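Local atomic coordinates of Ceg4 (Legionella pneumophila subsp. pneumophila, PDB entry 6AOK), a protein that acts as a phosphotyrosine phosphatase effector of the HAD-like type, attenuating eukaryotic MAPK pathway activation. Residues G21-K26 and F199-Y204. Sequence-based numbering, arbitrary orientation.
Sequences GTVTGK and FEWSQY
Thr22 touches the rings of both Phe199 and Trp201. Its carbonyl takes a hydrogen bond from the indole: Trp201 NE1 lies 3.2 Å from Thr22 O. The oxygen is almost exactly in the indole plane, but the bond is bent (N-H...O angle 141°), and the donor is tilted from the carbonyl plane. Thr22 CG2 lies over one face of the Phe199 ring, 4.0 Å from its centroid, in a CH-pi contact. OG1 is beside the backbone N (chi1 -62°), leaving CG2 anti to that N, and the methyl also reaches Trp201 CZ2 at 4.0 Å. OG1 is hydrogen-bonded to Asp18 OD2. Asp18 binds magnesium with Asp20 and Asp167. Thr22 fits the last position of a DxDx(T/V) motif, as in HAD-type phosphatases, in the loop after strand 13-17 of this N-terminal HAD-like phosphatase domain. The contact joins the second shell of the metal site to the start of the C-terminal helix 201-211. Phe199 CE1 meets Gly21 O at 3.6 Å. Val23 CG2 packs against the benzo part of the indole, 4.0 Å from Trp201 CZ2. Leu165 of strand 161-165 also touches Thr22, Phe199 and Trp201, and Phe97 of helix 91-100 meets Val23 and the indole.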
ATOM      1  N   GLY A  21      -5.749   5.746   4.516  1.00 10.86           N
ATOM      2  CA  GLY A  21      -6.744   6.550   3.857  1.00 11.84           C
ATOM      3  C   GLY A  21      -6.820   6.321   2.359  1.00 13.50           C
ATOM      4  O   GLY A  21      -7.694   6.880   1.703  1.00 14.30           O
ATOM      5  N   THR A  22      -5.943   5.499   1.816  1.00 10.81           N
ATOM      6  CA  THR A  22      -6.001   5.099   0.419  1.00 11.16           C
ATOM      7  C   THR A  22      -6.275   3.607   0.337  1.00 12.35           C
ATOM      8  O   THR A  22      -7.352   3.178  -0.114  1.00 14.83           O
ATOM      9  CB  THR A  22      -4.666   5.496  -0.256  1.00 13.98           C
ATOM     10  OG1 THR A  22      -4.507   6.940  -0.187  1.00 15.36           O
ATOM     11  CG2 THR A  22      -4.629   5.016  -1.714  1.00 12.18           C
ATOM     12  N   VAL A  23      -5.344   2.796   0.816  1.00 10.90           N
ATOM     13  CA  VAL A  23      -5.608   1.372   1.000  1.00 14.61           C
ATOM     14  C   VAL A  23      -6.558   1.146   2.193  1.00 16.71           C
ATOM     15  O   VAL A  23      -7.467   0.317   2.124  1.00 16.54           O
ATOM     16  CB  VAL A  23      -4.264   0.622   1.166  1.00 14.31           C
ATOM     17  CG1 VAL A  23      -4.493  -0.818   1.455  1.00 16.04           C
ATOM     18  CG2 VAL A  23      -3.352   0.719  -0.106  1.00 12.85           C
ATOM     19  N   THR A  24      -6.388   1.886   3.295  1.00 15.75           N
ATOM     20  CA  THR A  24      -7.309   1.788   4.426  1.00 16.44           C
ATOM     21  C   THR A  24      -8.361   2.854   4.322  1.00 16.78           C
ATOM     22  O   THR A  24      -8.273   3.745   3.488  1.00 17.19           O
ATOM     23  CB  THR A  24      -6.607   1.937   5.789  1.00 13.14           C
ATOM     24  OG1 THR A  24      -6.318   3.333   6.021  1.00 13.37           O
ATOM     25  CG2 THR A  24      -5.393   1.128   5.862  1.00 13.63           C
ATOM     26  N   GLY A  25      -9.347   2.810   5.234  1.00 18.35           N
ATOM     27  CA  GLY A  25     -10.333   3.885   5.201  1.00 18.40           C
ATOM     28  C   GLY A  25     -10.135   5.022   6.200  1.00 18.53           C
ATOM     29  O   GLY A  25     -11.047   5.828   6.381  1.00 17.90           O
ATOM     30  N   LYS A  26      -8.975   5.127   6.855  1.00 18.47           N
ATOM     31  CA  LYS A  26      -8.730   6.160   7.853  1.00 21.39           C
ATOM     32  C   LYS A  26      -7.436   6.865   7.484  1.00 16.38           C
ATOM     33  O   LYS A  26      -6.433   6.199   7.226  1.00 14.17           O
ATOM     34  CB  LYS A  26      -8.605   5.567   9.269  1.00 25.36           C
ATOM     35  CG  LYS A  26      -9.907   5.316   9.938  1.00 34.90           C
ATOM     36  CD  LYS A  26     -10.629   6.639  10.237  1.00 42.15           C
ATOM     37  CE  LYS A  26     -11.955   6.430  10.983  1.00 46.84           C
ATOM     38  NZ  LYS A  26     -12.986   5.731  10.139  1.00 50.10           N
ATOM     39  N   PHE A 199     -11.781   5.296  -3.215  1.00 21.05           N
ATOM     40  CA  PHE A 199     -11.002   4.673  -4.280  1.00 21.52           C
ATOM     41  C   PHE A 199     -11.729   3.419  -4.790  1.00 25.12           C
ATOM     42  O   PHE A 199     -12.142   2.570  -3.987  1.00 26.42           O
ATOM     43  CB  PHE A 199      -9.623   4.309  -3.768  1.00 17.67           C
ATOM     44  CG  PHE A 199      -8.758   5.489  -3.472  1.00 18.85           C
ATOM     45  CD1 PHE A 199      -8.791   6.095  -2.201  1.00 17.12           C
ATOM     46  CD2 PHE A 199      -7.946   6.020  -4.444  1.00 13.56           C
ATOM     47  CE1 PHE A 199      -7.963   7.215  -1.911  1.00 16.25           C
ATOM     48  CE2 PHE A 199      -7.139   7.150  -4.143  1.00 16.09           C
ATOM     49  CZ  PHE A 199      -7.152   7.712  -2.875  1.00 14.19           C
ATOM     50  N   GLU A 200     -11.846   3.288  -6.116  1.00 23.28           N
ATOM     51  CA  GLU A 200     -12.589   2.200  -6.758  1.00 25.06           C
ATOM     52  C   GLU A 200     -11.635   1.029  -7.028  1.00 21.63           C
ATOM     53  O   GLU A 200     -11.286   0.696  -8.167  1.00 20.50           O
ATOM     54  CB  GLU A 200     -13.236   2.695  -8.046  1.00 29.42           C
ATOM     55  CG  GLU A 200     -14.272   3.786  -7.836  1.00 40.96           C
ATOM     56  CD  GLU A 200     -14.989   4.232  -9.130  1.00 48.72           C
ATOM     57  OE1 GLU A 200     -15.161   3.395 -10.061  1.00 50.89           O
ATOM     58  OE2 GLU A 200     -15.420   5.411  -9.186  1.00 51.69           O
ATOM     59  N   TRP A 201     -11.194   0.405  -5.942  1.00 19.19           N
ATOM     60  CA  TRP A 201     -10.224  -0.673  -6.065  1.00 17.35           C
ATOM     61  C   TRP A 201     -10.700  -1.764  -7.011  1.00 20.85           C
ATOM     62  O   TRP A 201      -9.879  -2.407  -7.679  1.00 20.00           O
ATOM     63  CB  TRP A 201      -9.936  -1.258  -4.682  1.00 17.34           C
ATOM     64  CG  TRP A 201      -9.131  -0.314  -3.837  1.00 19.85           C
ATOM     65  CD1 TRP A 201      -9.579   0.402  -2.764  1.00 16.37           C
ATOM     66  CD2 TRP A 201      -7.742   0.033  -3.999  1.00 14.85           C
ATOM     67  NE1 TRP A 201      -8.564   1.157  -2.250  1.00 16.76           N
ATOM     68  CE2 TRP A 201      -7.428   0.952  -2.988  1.00 14.31           C
ATOM     69  CE3 TRP A 201      -6.732  -0.371  -4.894  1.00 16.95           C
ATOM     70  CZ2 TRP A 201      -6.140   1.486  -2.823  1.00 14.44           C
ATOM     71  CZ3 TRP A 201      -5.444   0.179  -4.742  1.00 16.05           C
ATOM     72  CH2 TRP A 201      -5.169   1.097  -3.698  1.00 14.77           C
ATOM     73  N   SER A 202     -12.017  -2.011  -7.095  1.00 20.14           N
ATOM     74  CA  SER A 202     -12.413  -3.095  -7.986  1.00 23.40           C
ATOM     75  C   SER A 202     -12.265  -2.683  -9.450  1.00 23.41           C
ATOM     76  O   SER A 202     -11.998  -3.535 -10.324  1.00 22.50           O
ATOM     77  CB  SER A 202     -13.835  -3.555  -7.690  1.00 28.17           C
ATOM     78  OG  SER A 202     -14.741  -2.529  -8.024  1.00 33.64           O
ATOM     79  N   GLN A 203     -12.407  -1.389  -9.734  1.00 21.75           N
ATOM     80  CA  GLN A 203     -12.148  -0.918 -11.090  1.00 25.19           C
ATOM     81  C   GLN A 203     -10.659  -0.990 -11.433  1.00 22.57           C
ATOM     82  O   GLN A 203     -10.300  -1.352 -12.562  1.00 21.82           O
ATOM     83  CB  GLN A 203     -12.654   0.507 -11.260  1.00 28.48           C
ATOM     84  CG  GLN A 203     -12.426   1.061 -12.666  1.00 34.74           C
ATOM     85  CD  GLN A 203     -13.254   0.322 -13.742  1.00 40.15           C
ATOM     86  OE1 GLN A 203     -12.707  -0.229 -14.713  1.00 42.91           O
ATOM     87  NE2 GLN A 203     -14.570   0.301 -13.557  1.00 40.73           N
ATOM     88  N   TYR A 204      -9.781  -0.634 -10.483  1.00 22.28           N
ATOM     89  CA  TYR A 204      -8.341  -0.673 -10.768  1.00 21.04           C
ATOM     90  C   TYR A 204      -7.889  -2.106 -10.989  1.00 20.69           C
ATOM     91  O   TYR A 204      -7.057  -2.360 -11.854  1.00 20.17           O
ATOM     92  CB  TYR A 204      -7.505  -0.040  -9.649  1.00 17.82           C
ATOM     93  CG  TYR A 204      -8.069   1.267  -9.124  1.00 18.63           C
ATOM     94  CD1 TYR A 204      -8.773   2.125  -9.944  1.00 23.09           C
ATOM     95  CD2 TYR A 204      -7.912   1.617  -7.805  1.00 18.19           C
ATOM     96  CE1 TYR A 204      -9.329   3.297  -9.442  1.00 26.16           C
ATOM     97  CE2 TYR A 204      -8.435   2.788  -7.310  1.00 19.96           C
ATOM     98  CZ  TYR A 204      -9.150   3.607  -8.101  1.00 23.94           C
ATOM     99  OH  TYR A 204      -9.702   4.759  -7.575  1.00 25.42           O
TER